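Local coordinates for protein DNA polymerase III beta subunit (Streptococcus pyogenes, PDB 2AVT) that probably forms a two-subunit ring around DNA and slides along it, keeping the replicative DNA polymerase tethered to its template, at residues A[1-6]-A[68-73]; A[10-15]-A[85-90]; A[33-38]-A[74-79]; A[54-59]-A[236-241]; A[92-97]-A[106-111]. All blocks are in the same frame, centred on the assembly; numbering follows the deposited sequence.

In the fold
Contacts 1, 2, 3 and 5 lie within the N-terminal clamp domain, while contact 4 joins it to the central domain. Contacts 1 and 5, with centres about 13 Å apart, belong to one five-stranded sheet and share the border between strands 3-7 and 93-99. Contacts 3 and 4, about 14 Å apart between centres, belong to the eight-stranded sheet that runs on into the next domain. Contact 2 is the helix pair packed against both sheets: its centre lies about 11 Å from that of contact 5, about 14 Å from that of contact 3 and about 17 Å from that of contact 4. Contacts 2 and 5 both reach the second subunit, at the joint that closes the clamp ring.

Contact 1 of 5, residues A[1-6]-A[68-73]; sequences MIQFSI and LITSPG
Gln-3 O is gripped by two backbone N-H groups, from Thr-70 N at 2.8 Å and Ser-71 N at 3.1 Å, as in a classic beta bulge between antiparallel strands. Ser-71 N lies in the carbonyl plane on a lone pair, whereas Thr-70 N is tilted 20° from that plane. The extra residue sets Thr-70 and Ser-71 both opposite Gln-3. The side chains of Gln-3 and Thr-70 run alongside each other, Gln-3 CG resting 3.3 Å from Thr-70 CB. Ser-71 donates through OG to Met-1 O at 2.6 Å; chi1 of -176° turns the hydroxyl away from its own N toward that carbonyl. Beyond the bulge the regular pairing resumes, and Ser-5 and Leu-68 exchange two backbone bonds. On the other face Phe-4 CB touches Ile-69 CG1 at 3.9 Å, while the phenyl ring leads away from strand 67-71 to pack on Val-38 and Val-43 of the second sheet of this clamp domain. Strand 67-71 is the outermost of its sheet within the chain, and strand 3-7 bonds on its other side to strand 93-99. Beyond the last bridge pair, Ile-2 CG1 presses to 3.3 Å from Gly-73 CA, closer than usual van der Waals contact.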
# COMPACT_ATOMS: atom_id res chain seq x y z
N MET A 1 -13.29 36.25 15.38
CA MET A 1 -13.20 34.85 14.89
C MET A 1 -12.16 34.70 13.78
O MET A 1 -11.75 35.69 13.17
CB MET A 1 -14.56 34.39 14.40
CG MET A 1 -15.64 34.46 15.46
SD MET A 1 -17.20 33.85 14.84
CE MET A 1 -17.75 35.30 13.94
N ILE A 2 -11.76 33.46 13.53
CA ILE A 2 -10.75 33.15 12.53
C ILE A 2 -11.08 33.63 11.13
O ILE A 2 -12.23 33.58 10.70
CB ILE A 2 -10.51 31.61 12.42
CG1 ILE A 2 -9.88 31.09 13.71
CG2 ILE A 2 -9.59 31.30 11.23
CD1 ILE A 2 -9.73 29.57 13.74
N GLN A 3 -10.05 34.08 10.42
CA GLN A 3 -10.19 34.51 9.04
C GLN A 3 -8.83 34.65 8.38
O GLN A 3 -8.04 35.54 8.73
CB GLN A 3 -10.93 35.84 8.92
CG GLN A 3 -10.90 36.39 7.49
CD GLN A 3 -12.28 36.65 6.93
OE1 GLN A 3 -13.06 37.41 7.50
NE2 GLN A 3 -12.59 36.01 5.80
N PHE A 4 -8.55 33.77 7.43
CA PHE A 4 -7.29 33.83 6.71
C PHE A 4 -7.42 33.12 5.37
O PHE A 4 -8.32 32.29 5.18
CB PHE A 4 -6.15 33.21 7.56
CG PHE A 4 -6.23 31.70 7.72
CD1 PHE A 4 -6.92 31.14 8.79
CD2 PHE A 4 -5.58 30.85 6.83
CE1 PHE A 4 -6.96 29.76 8.98
CE2 PHE A 4 -5.62 29.47 7.01
CZ PHE A 4 -6.31 28.92 8.08
N SER A 5 -6.54 33.47 4.44
CA SER A 5 -6.50 32.88 3.11
C SER A 5 -5.13 32.24 3.01
O SER A 5 -4.15 32.81 3.47
CB SER A 5 -6.66 33.95 2.03
OG SER A 5 -7.94 34.55 2.11
N ILE A 6 -5.06 31.08 2.39
CA ILE A 6 -3.78 30.41 2.30
C ILE A 6 -3.66 29.63 1.02
O ILE A 6 -4.66 29.28 0.40
CB ILE A 6 -3.61 29.44 3.51
CG1 ILE A 6 -2.18 28.91 3.57
CG2 ILE A 6 -4.57 28.26 3.37
CD1 ILE A 6 -1.89 28.15 4.86
N LEU A 68 -2.42 35.06 4.21
CA LEU A 68 -2.85 36.38 4.62
C LEU A 68 -3.85 36.18 5.74
O LEU A 68 -4.88 35.53 5.55
CB LEU A 68 -3.50 37.13 3.45
CG LEU A 68 -4.22 38.42 3.85
CD1 LEU A 68 -3.27 39.32 4.63
CD2 LEU A 68 -4.75 39.15 2.61
N ILE A 69 -3.54 36.74 6.90
CA ILE A 69 -4.39 36.63 8.07
C ILE A 69 -5.15 37.91 8.34
O ILE A 69 -4.57 38.99 8.45
CB ILE A 69 -3.56 36.25 9.30
CG1 ILE A 69 -2.99 34.84 9.12
CG2 ILE A 69 -4.40 36.37 10.56
CD1 ILE A 69 -2.07 34.38 10.24
N THR A 70 -6.46 37.78 8.46
CA THR A 70 -7.36 38.90 8.68
C THR A 70 -7.86 39.02 10.11
O THR A 70 -8.05 40.13 10.61
CB THR A 70 -8.58 38.78 7.76
OG1 THR A 70 -8.17 39.05 6.42
CG2 THR A 70 -9.68 39.73 8.18
N SER A 71 -8.09 37.88 10.76
CA SER A 71 -8.58 37.88 12.13
C SER A 71 -8.10 36.65 12.90
O SER A 71 -8.02 35.55 12.35
CB SER A 71 -10.11 37.95 12.13
OG SER A 71 -10.62 38.05 13.45
N PRO A 72 -7.77 36.83 14.19
CA PRO A 72 -7.29 35.80 15.12
C PRO A 72 -8.39 34.83 15.53
O PRO A 72 -9.57 35.12 15.38
CB PRO A 72 -6.79 36.62 16.33
CG PRO A 72 -6.56 37.99 15.76
CD PRO A 72 -7.72 38.16 14.82
N GLY A 73 -8.00 33.67 16.06
CA GLY A 73 -8.98 32.70 16.49
C GLY A 73 -8.38 31.33 16.75
O GLY A 73 -7.19 31.10 16.50

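Contact 2 of 5, residues A[10-15]-A[85-90]; sequences LFIHAL and IISSLP
Phe-11 and Ile-86 cross at about a right angle, Ile-86 CD1 meeting the ring obliquely at 3.8 Å from Phe-11 CE2. A second torsion of -63° bends Ile-86 at CG1 instead of leaving it extended, and this brings CD1 to the aromatic carbons. Its other branch, CG2, lies 3.8 Å from Ile-12 CG1, these two side chains sliding past each other in opposite directions. Leu-15 also crosses Ile-86 nearly perpendicularly, but at a longer 4.2 Å from its CD1 to Ile-86 CG2. The same Leu-15 methyl sits 3.7 Å above the centre of the ring of Phe-11, which lies one turn earlier in the helix, so one face of the ring is covered from within its own helix. This is the pairing of helices 8-18 and 79-88, the two helices of a clamp domain, which in sliding clamps line the inner surface of the ring. Toward the more exposed side Ile-12 CD1 reaches across to Ser-87 CA at 3.6 Å, beside a hydroxyl that bonds to Ile-83 O. Ser-88 O accepts from Arg-277 NH1 of the second subunit. Nearby Ile-85 O takes two donors, Ser-88 OG at 2.7 Å and Ser-88 N at 2.9 Å.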
# COMPACT_ATOMS: atom_id res chain seq x y z
N LEU A 10 0.60 24.68 0.17
CA LEU A 10 1.34 24.97 1.41
C LEU A 10 0.59 24.40 2.62
O LEU A 10 1.17 23.74 3.48
CB LEU A 10 1.49 26.49 1.59
CG LEU A 10 2.13 27.01 2.88
CD1 LEU A 10 3.64 26.92 2.78
CD2 LEU A 10 1.72 28.46 3.10
N PHE A 11 -0.71 24.68 2.68
CA PHE A 11 -1.57 24.22 3.77
C PHE A 11 -1.52 22.71 3.92
O PHE A 11 -1.32 22.19 5.02
CB PHE A 11 -3.01 24.69 3.52
CG PHE A 11 -3.87 24.72 4.76
CD1 PHE A 11 -3.31 24.70 6.02
CD2 PHE A 11 -5.25 24.83 4.65
CE1 PHE A 11 -4.11 24.78 7.16
CE2 PHE A 11 -6.05 24.92 5.77
CZ PHE A 11 -5.47 24.89 7.03
N ILE A 12 -1.71 22.00 2.81
CA ILE A 12 -1.70 20.54 2.81
C ILE A 12 -0.40 19.97 3.35
O ILE A 12 -0.42 19.06 4.18
CB ILE A 12 -1.95 19.98 1.38
CG1 ILE A 12 -3.40 20.26 0.97
CG2 ILE A 12 -1.67 18.48 1.34
CD1 ILE A 12 -3.73 19.84 -0.45
N HIS A 13 0.74 20.49 2.89
CA HIS A 13 2.03 19.99 3.37
C HIS A 13 2.16 20.11 4.89
O HIS A 13 2.55 19.16 5.55
CB HIS A 13 3.18 20.74 2.69
CG HIS A 13 3.38 20.35 1.25
ND1 HIS A 13 3.51 19.03 0.85
CD2 HIS A 13 3.47 21.09 0.13
CE1 HIS A 13 3.68 18.99 -0.46
NE2 HIS A 13 3.66 20.22 -0.92
N ALA A 14 1.81 21.27 5.43
CA ALA A 14 1.88 21.49 6.87
C ALA A 14 0.89 20.63 7.65
O ALA A 14 1.17 20.19 8.76
CB ALA A 14 1.64 22.97 7.19
N LEU A 15 -0.29 20.41 7.08
CA LEU A 15 -1.32 19.59 7.72
C LEU A 15 -0.88 18.13 7.80
O LEU A 15 -1.04 17.49 8.84
CB LEU A 15 -2.64 19.68 6.94
CG LEU A 15 -3.44 20.97 7.13
CD1 LEU A 15 -4.56 21.09 6.08
CD2 LEU A 15 -4.00 20.99 8.54
N ILE A 85 -10.84 17.16 3.04
CA ILE A 85 -11.62 18.25 2.46
C ILE A 85 -10.71 19.28 1.79
O ILE A 85 -10.89 19.62 0.61
CB ILE A 85 -12.50 18.92 3.52
CG1 ILE A 85 -13.71 18.04 3.79
CG2 ILE A 85 -12.96 20.30 3.04
CD1 ILE A 85 -14.33 18.28 5.12
N ILE A 86 -9.70 19.75 2.53
CA ILE A 86 -8.75 20.73 2.02
C ILE A 86 -8.08 20.21 0.76
O ILE A 86 -7.95 20.93 -0.23
CB ILE A 86 -7.66 21.06 3.08
CG1 ILE A 86 -8.29 21.83 4.24
CG2 ILE A 86 -6.51 21.85 2.44
CD1 ILE A 86 -8.88 23.19 3.84
N SER A 87 -7.67 18.95 0.79
CA SER A 87 -7.01 18.35 -0.37
C SER A 87 -7.93 18.21 -1.57
O SER A 87 -7.46 18.03 -2.69
CB SER A 87 -6.44 16.97 -0.01
OG SER A 87 -5.58 17.04 1.12
N SER A 88 -9.24 18.27 -1.34
CA SER A 88 -10.20 18.12 -2.42
C SER A 88 -10.65 19.44 -3.04
O SER A 88 -11.33 19.43 -4.07
CB SER A 88 -11.44 17.38 -1.94
OG SER A 88 -12.33 18.29 -1.31
N LEU A 89 -10.30 20.56 -2.41
CA LEU A 89 -10.74 21.87 -2.91
C LEU A 89 -10.11 22.16 -4.26
O LEU A 89 -8.94 21.83 -4.50
CB LEU A 89 -10.44 22.96 -1.89
CG LEU A 89 -11.36 22.81 -0.67
CD1 LEU A 89 -10.99 23.82 0.41
CD2 LEU A 89 -12.80 23.00 -1.11
N PRO A 90 -10.88 22.78 -5.17
CA PRO A 90 -10.49 23.12 -6.53
C PRO A 90 -9.40 24.17 -6.82
O PRO A 90 -8.49 23.90 -7.59
CB PRO A 90 -11.82 23.47 -7.19
CG PRO A 90 -12.54 24.19 -6.09
CD PRO A 90 -12.20 23.36 -4.84

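Contact 3 of 5, residues A[33-38]-A[74-79]; sequences SIKIEV and AILLEA
Ile-34 and Leu-77 face each other as an antiparallel hydrogen-bonded pair, with Ile-34 N only 2.7 Å from Leu-77 O and almost in line with the C=O. Ile-36 and Ile-75 form the next such pair, so four backbone bonds join the strands. These residues share one face of the sheet: Ile-36 CD1 crosses to Leu-77 CD1 at 4.0 Å, and Ile-34 CB meets Ala-79 CB at 3.9 Å, just where the second segment turns into a helix. On the opposite face Leu-76 lays its CD2 against the root of Lys-35, and the 3.4 Å to Lys-35 CB is tight for two carbons. From there Lys-35 runs on fully extended to a salt bridge along its own strand, its NZ 2.9 Å from Glu-37 OE2, though the hydrogen bond within it is weak. Ser-33 and Glu-78 form a non-hydrogen-bonded pair; Ser-33 CB lies 3.1 Å from Leu-77 O, and its hydroxyl is bonded to Ile-30 O. Glu-78, at the N-cap position of helix 79-88, is tied through OE1 to Ser-32 OG. Strand 73-78 is outermost, on the N-terminal domain's side, in the eight-stranded sheet that continues into the central domain; strand 42-48 flanks strand 33-39 on its other side. Helix 8-18 packs on Ile-34 through Leu-15 and Thr-18, while Val-104 of the five-stranded sheet lies against Ile-75 and Leu-77.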
# COMPACT_ATOMS: atom_id res chain seq x y z
N SER A 33 -8.77 15.22 16.71
CA SER A 33 -8.85 16.51 16.05
C SER A 33 -7.53 17.25 15.89
O SER A 33 -6.54 16.97 16.58
CB SER A 33 -9.86 17.40 16.77
OG SER A 33 -9.44 17.65 18.10
N ILE A 34 -7.51 18.16 14.93
CA ILE A 34 -6.33 18.99 14.74
C ILE A 34 -6.73 20.34 15.31
O ILE A 34 -7.87 20.80 15.13
CB ILE A 34 -5.93 19.10 13.24
CG1 ILE A 34 -4.68 19.97 13.11
CG2 ILE A 34 -7.08 19.65 12.43
CD1 ILE A 34 -3.85 19.68 11.87
N LYS A 35 -5.82 20.95 16.04
CA LYS A 35 -6.09 22.24 16.65
C LYS A 35 -5.47 23.32 15.78
O LYS A 35 -4.30 23.22 15.39
CB LYS A 35 -5.50 22.28 18.06
CG LYS A 35 -5.65 23.60 18.79
CD LYS A 35 -4.95 23.52 20.14
CE LYS A 35 -4.80 24.89 20.77
NZ LYS A 35 -3.79 24.87 21.88
N ILE A 36 -6.25 24.33 15.45
CA ILE A 36 -5.78 25.41 14.60
C ILE A 36 -5.86 26.73 15.35
O ILE A 36 -6.94 27.16 15.75
CB ILE A 36 -6.64 25.52 13.33
CG1 ILE A 36 -6.60 24.19 12.56
CG2 ILE A 36 -6.12 26.64 12.44
CD1 ILE A 36 -7.45 24.19 11.31
N GLU A 37 -4.71 27.36 15.57
CA GLU A 37 -4.68 28.64 16.25
C GLU A 37 -4.14 29.67 15.29
O GLU A 37 -3.04 29.52 14.76
CB GLU A 37 -3.79 28.58 17.49
CG GLU A 37 -4.26 27.60 18.52
CD GLU A 37 -3.26 27.42 19.63
OE1 GLU A 37 -2.08 27.09 19.33
OE2 GLU A 37 -3.64 27.61 20.81
N VAL A 38 -4.91 30.72 15.06
CA VAL A 38 -4.50 31.77 14.14
C VAL A 38 -4.08 33.01 14.92
O VAL A 38 -4.86 33.57 15.69
CB VAL A 38 -5.66 32.12 13.18
CG1 VAL A 38 -5.22 33.20 12.21
CG2 VAL A 38 -6.11 30.87 12.42
N ALA A 74 -9.19 30.42 17.25
CA ALA A 74 -8.73 29.07 17.53
C ALA A 74 -9.90 28.09 17.41
O ALA A 74 -11.01 28.37 17.88
CB ALA A 74 -8.12 29.01 18.92
N ILE A 75 -9.67 26.96 16.76
CA ILE A 75 -10.73 25.98 16.58
C ILE A 75 -10.18 24.58 16.42
O ILE A 75 -9.01 24.41 16.06
CB ILE A 75 -11.59 26.34 15.32
CG1 ILE A 75 -12.87 25.49 15.29
CG2 ILE A 75 -10.81 26.08 14.03
CD1 ILE A 75 -13.75 25.78 14.10
N LEU A 76 -11.02 23.59 16.71
CA LEU A 76 -10.69 22.17 16.58
C LEU A 76 -11.57 21.55 15.48
O LEU A 76 -12.78 21.77 15.45
CB LEU A 76 -10.95 21.42 17.89
CG LEU A 76 -10.29 21.89 19.20
CD1 LEU A 76 -10.68 20.91 20.32
CD2 LEU A 76 -8.78 21.93 19.03
N LEU A 77 -10.97 20.74 14.62
CA LEU A 77 -11.68 20.08 13.53
C LEU A 77 -11.16 18.64 13.46
O LEU A 77 -9.99 18.40 13.80
CB LEU A 77 -11.39 20.80 12.20
CG LEU A 77 -11.87 22.25 12.06
CD1 LEU A 77 -11.24 22.92 10.83
CD2 LEU A 77 -13.38 22.25 11.97
N GLU A 78 -11.99 17.69 13.04
CA GLU A 78 -11.53 16.31 12.93
C GLU A 78 -10.41 16.34 11.89
O GLU A 78 -10.64 16.74 10.75
CB GLU A 78 -12.64 15.38 12.46
CG GLU A 78 -13.71 15.09 13.49
CD GLU A 78 -13.15 14.42 14.73
OE1 GLU A 78 -12.29 13.53 14.58
OE2 GLU A 78 -13.58 14.76 15.85
N ALA A 79 -9.22 15.92 12.29
CA ALA A 79 -8.05 15.96 11.42
C ALA A 79 -8.12 15.29 10.04
O ALA A 79 -8.02 15.97 9.02
CB ALA A 79 -6.85 15.43 12.17

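Contact 4 of 5, residues A[54-59]-A[236-241]; sequences IENTIP and EHISFY
Glu-55 and Ser-239 exchange two nearly straight backbone bonds, Glu-55 N reaching Ser-239 O at 2.9 Å with 174° at the hydrogen. Thr-57 N adds a third, to His-237 O at 2.9 Å. A water links the outer side chains: it donates to Glu-55 OE1 at 2.6 Å and is hydrogen-bonded to Tyr-241 OH at 3.1 Å, while the Glu-55 carboxylate lies obliquely against the phenol with planes 29° apart. Past the last pair Pro-59 CG sits over a face of His-237 in a CH-pi contact, 4.2 Å from the ring centroid. Glu-236 CB lies on the opposite face, offset toward the rim. Packing on the other side of the strands begins with Ile-54 CG1, 3.5 Å from Phe-240 CD2; chi1 of -174° sets the phenyl anti to the backbone N and brings CD2 and CE2 across to the isoleucine. Asn-56 OD1 similarly crosses to Ile-238 CG1 at 3.5 Å. The strand pair is the seam where a sheet of the N-terminal domain continues into the central domain, a feature of beta clamps. Helix 205-214 packs on Ile-54, Ile-238 and Phe-240, helix 8-18 on Asn-56 and Ile-58.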
# COMPACT_ATOMS: atom_id res chain seq x y z
N ILE A 54 2.86 17.58 18.04
CA ILE A 54 3.52 18.39 17.02
C ILE A 54 2.82 19.74 16.89
O ILE A 54 1.61 19.80 16.67
CB ILE A 54 3.50 17.71 15.65
CG1 ILE A 54 4.33 16.43 15.69
CG2 ILE A 54 4.06 18.65 14.58
CD1 ILE A 54 4.28 15.65 14.41
N GLU A 55 3.59 20.82 17.05
CA GLU A 55 3.08 22.18 16.89
C GLU A 55 3.84 22.72 15.69
O GLU A 55 5.04 22.98 15.75
CB GLU A 55 3.35 23.04 18.13
CG GLU A 55 2.32 22.84 19.24
CD GLU A 55 2.55 23.72 20.45
OE1 GLU A 55 2.87 24.91 20.31
OE2 GLU A 55 2.38 23.16 21.64
N ASN A 56 3.12 22.87 14.58
CA ASN A 56 3.71 23.32 13.34
C ASN A 56 3.09 24.64 12.91
O ASN A 56 1.88 24.75 12.70
CB ASN A 56 3.52 22.23 12.27
CG ASN A 56 4.21 22.56 10.95
OD1 ASN A 56 5.10 23.41 10.88
ND2 ASN A 56 3.81 21.85 9.90
N THR A 57 3.95 25.65 12.80
CA THR A 57 3.52 26.99 12.45
C THR A 57 3.83 27.40 11.03
O THR A 57 4.95 27.21 10.54
CB THR A 57 4.16 28.03 13.40
OG1 THR A 57 3.71 27.80 14.74
CG2 THR A 57 3.79 29.45 12.97
N ILE A 58 2.82 27.96 10.36
CA ILE A 58 2.97 28.48 9.01
C ILE A 58 3.05 29.99 9.25
O ILE A 58 2.07 30.61 9.68
CB ILE A 58 1.75 28.19 8.13
CG1 ILE A 58 1.50 26.69 8.03
CG2 ILE A 58 1.97 28.77 6.74
CD1 ILE A 58 0.13 26.37 7.46
N PRO A 59 4.23 30.58 9.01
CA PRO A 59 4.50 32.01 9.19
C PRO A 59 3.88 32.93 8.14
O PRO A 59 3.81 32.58 6.97
CB PRO A 59 6.02 32.07 9.15
CG PRO A 59 6.33 31.02 8.11
CD PRO A 59 5.43 29.87 8.54
N GLU A 236 12.82 26.18 13.55
CA GLU A 236 12.24 27.51 13.49
C GLU A 236 10.71 27.52 13.56
O GLU A 236 10.13 28.34 14.26
CB GLU A 236 12.69 28.23 12.21
CG GLU A 236 14.13 28.73 12.26
CD GLU A 236 14.37 29.66 13.44
OE1 GLU A 236 13.50 30.51 13.71
OE2 GLU A 236 15.43 29.54 14.09
N HIS A 237 10.06 26.61 12.86
CA HIS A 237 8.60 26.60 12.87
C HIS A 237 7.96 25.33 13.42
O HIS A 237 6.74 25.23 13.47
CB HIS A 237 8.08 26.85 11.45
CG HIS A 237 8.65 28.07 10.82
ND1 HIS A 237 9.59 28.03 9.81
CD2 HIS A 237 8.46 29.39 11.09
CE1 HIS A 237 9.96 29.25 9.49
NE2 HIS A 237 9.29 30.10 10.26
N ILE A 238 8.79 24.38 13.85
CA ILE A 238 8.27 23.13 14.37
C ILE A 238 8.72 22.78 15.78
O ILE A 238 9.92 22.81 16.09
CB ILE A 238 8.67 21.94 13.47
CG1 ILE A 238 8.17 22.17 12.05
CG2 ILE A 238 8.12 20.65 14.06
CD1 ILE A 238 8.70 21.15 11.06
N SER A 239 7.76 22.45 16.63
CA SER A 239 8.07 22.03 17.99
C SER A 239 7.52 20.61 18.10
O SER A 239 6.32 20.36 17.93
CB SER A 239 7.42 22.94 19.02
OG SER A 239 8.05 24.20 19.02
N PHE A 240 8.42 19.67 18.35
CA PHE A 240 8.07 18.26 18.45
C PHE A 240 8.36 17.77 19.88
O PHE A 240 9.52 17.75 20.32
CB PHE A 240 8.92 17.50 17.43
CG PHE A 240 8.60 16.03 17.30
CD1 PHE A 240 9.28 15.09 18.06
CD2 PHE A 240 7.70 15.59 16.35
CE1 PHE A 240 9.07 13.73 17.87
CE2 PHE A 240 7.49 14.23 16.15
CZ PHE A 240 8.18 13.30 16.91
N TYR A 241 7.30 17.41 20.61
CA TYR A 241 7.44 16.91 21.98
C TYR A 241 7.24 15.40 22.02
O TYR A 241 6.47 14.85 21.24
CB TYR A 241 6.40 17.52 22.92
CG TYR A 241 6.45 19.01 23.06
CD1 TYR A 241 5.98 19.84 22.06
CD2 TYR A 241 6.94 19.58 24.22
CE1 TYR A 241 6.00 21.22 22.21
CE2 TYR A 241 6.96 20.96 24.38
CZ TYR A 241 6.49 21.77 23.37
OH TYR A 241 6.51 23.14 23.52
O HOH W 1 5.09 25.09 21.62

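Contact 5 of 5, residues A[92-97]-A[106-111]; sequences ISINVK and LTSGKS
Val-96 and Leu-106 lie side by side and point the same way, making the tight, buried face of this contact. Leu-106 CD2 touches both branches of the valine, 3.9 Å from Val-96 CG1 and 4.0 Å from Val-96 CG2. Further along, Ile-94 CG1 approaches Ser-108 CB at a looser 4.1 Å. Phe-82, Ile-85 and Ile-86 of helix 79-88 close over Leu-106, and Phe-4 of the neighbouring strand packs on Val-96. The two strands form the beta hairpin 93-99/103-108 of the clamp domain's five-stranded sheet. Within these segments Asn-95 and Thr-107 form a hydrogen-bonded antiparallel pair, with Asn-95 N 2.9 Å from Thr-107 O and a matching bond returning from Thr-107 N to Asn-95 O. The side chains of this pair turn to the opposite, partly exposed face, where they meet only loosely, Asn-95 CB to Thr-107 CB at 4.3 Å. A water there is hydrogen-bonded to Thr-107 OG1 at 2.9 Å, and Asn-95 OD1 has a weak bond to Gln-3 NE2. Toward Ser-93 and Gly-109 a second water bonds to Gly-109 N at 2.9 Å and only weakly to Ser-93 O, while the Ser-108 hydroxyl bonds to Asp-91 N. Here the chain reverses through a type II' turn from Ser-108 to Ser-111, Gly-109 taking the positive phi of 69°. Past the turn the sheet runs on across the subunit interface: Ser-111 pairs with a strand of the second subunit, and Lys-110 NZ forms a salt bridge with Asp-316 OD2 of that chain.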
# COMPACT_ATOMS: atom_id res chain seq x y z
N ILE A 92 -6.23 27.10 -6.22
CA ILE A 92 -4.91 27.22 -5.62
C ILE A 92 -4.96 27.86 -4.24
O ILE A 92 -4.11 27.57 -3.40
CB ILE A 92 -3.97 28.04 -6.53
CG1 ILE A 92 -3.91 27.40 -7.91
CG2 ILE A 92 -2.58 28.09 -5.92
CD1 ILE A 92 -3.05 28.16 -8.92
N SER A 93 -5.93 28.73 -4.00
CA SER A 93 -6.03 29.39 -2.71
C SER A 93 -7.35 29.13 -2.00
O SER A 93 -8.41 29.02 -2.61
CB SER A 93 -5.81 30.90 -2.85
OG SER A 93 -6.65 31.46 -3.84
N ILE A 94 -7.26 29.04 -0.68
CA ILE A 94 -8.41 28.76 0.16
C ILE A 94 -8.63 29.85 1.18
O ILE A 94 -7.68 30.33 1.81
CB ILE A 94 -8.23 27.43 0.91
CG1 ILE A 94 -8.05 26.30 -0.10
CG2 ILE A 94 -9.43 27.16 1.80
CD1 ILE A 94 -7.78 24.96 0.52
N ASN A 95 -9.89 30.25 1.33
CA ASN A 95 -10.25 31.26 2.31
C ASN A 95 -10.93 30.50 3.43
O ASN A 95 -11.82 29.69 3.18
CB ASN A 95 -11.20 32.28 1.70
CG ASN A 95 -11.39 33.49 2.58
OD1 ASN A 95 -12.14 33.46 3.55
ND2 ASN A 95 -10.70 34.58 2.24
N VAL A 96 -10.50 30.77 4.66
CA VAL A 96 -11.05 30.11 5.84
C VAL A 96 -11.70 31.15 6.73
O VAL A 96 -11.02 32.05 7.22
CB VAL A 96 -9.94 29.41 6.64
CG1 VAL A 96 -10.54 28.62 7.79
CG2 VAL A 96 -9.13 28.50 5.73
N LYS A 97 -13.00 31.03 6.93
CA LYS A 97 -13.72 31.99 7.76
C LYS A 97 -14.59 31.31 8.79
O LYS A 97 -15.50 30.56 8.46
CB LYS A 97 -14.59 32.90 6.87
CG LYS A 97 -15.23 34.07 7.60
CD LYS A 97 -15.93 35.00 6.60
CE LYS A 97 -16.30 36.34 7.24
NZ LYS A 97 -16.54 37.40 6.20
N LEU A 106 -15.13 27.21 4.30
CA LEU A 106 -13.96 27.08 3.45
C LEU A 106 -14.41 27.42 2.03
O LEU A 106 -15.32 26.78 1.49
CB LEU A 106 -13.44 25.65 3.50
CG LEU A 106 -13.17 25.03 4.88
CD1 LEU A 106 -12.81 23.56 4.72
CD2 LEU A 106 -12.02 25.78 5.57
N THR A 107 -13.78 28.43 1.42
CA THR A 107 -14.13 28.83 0.07
C THR A 107 -12.92 28.73 -0.85
O THR A 107 -11.84 29.28 -0.56
CB THR A 107 -14.65 30.28 0.03
OG1 THR A 107 -15.81 30.39 0.86
CG2 THR A 107 -15.02 30.68 -1.39
N SER A 108 -13.09 27.99 -1.94
CA SER A 108 -12.04 27.80 -2.91
C SER A 108 -12.71 27.74 -4.27
O SER A 108 -13.36 26.76 -4.61
CB SER A 108 -11.29 26.49 -2.65
OG SER A 108 -10.25 26.30 -3.59
N GLY A 109 -12.54 28.80 -5.06
CA GLY A 109 -13.15 28.84 -6.37
C GLY A 109 -14.65 28.95 -6.18
O GLY A 109 -15.12 29.74 -5.35
N LYS A 110 -15.40 28.15 -6.92
CA LYS A 110 -16.86 28.17 -6.84
C LYS A 110 -17.38 27.22 -5.77
O LYS A 110 -18.59 27.04 -5.64
CB LYS A 110 -17.45 27.76 -8.19
CG LYS A 110 -17.13 28.74 -9.30
CD LYS A 110 -17.03 28.00 -10.62
CE LYS A 110 -15.98 26.91 -10.52
NZ LYS A 110 -15.61 26.36 -11.85
N SER A 111 -16.46 26.62 -5.02
CA SER A 111 -16.85 25.66 -3.99
C SER A 111 -16.83 26.23 -2.58
O SER A 111 -15.84 26.82 -2.14
CB SER A 111 -15.92 24.43 -4.06
OG SER A 111 -16.38 23.40 -3.20
O HOH W 2 -10.30 30.59 -4.82
O HOH W 3 -14.69 31.21 3.42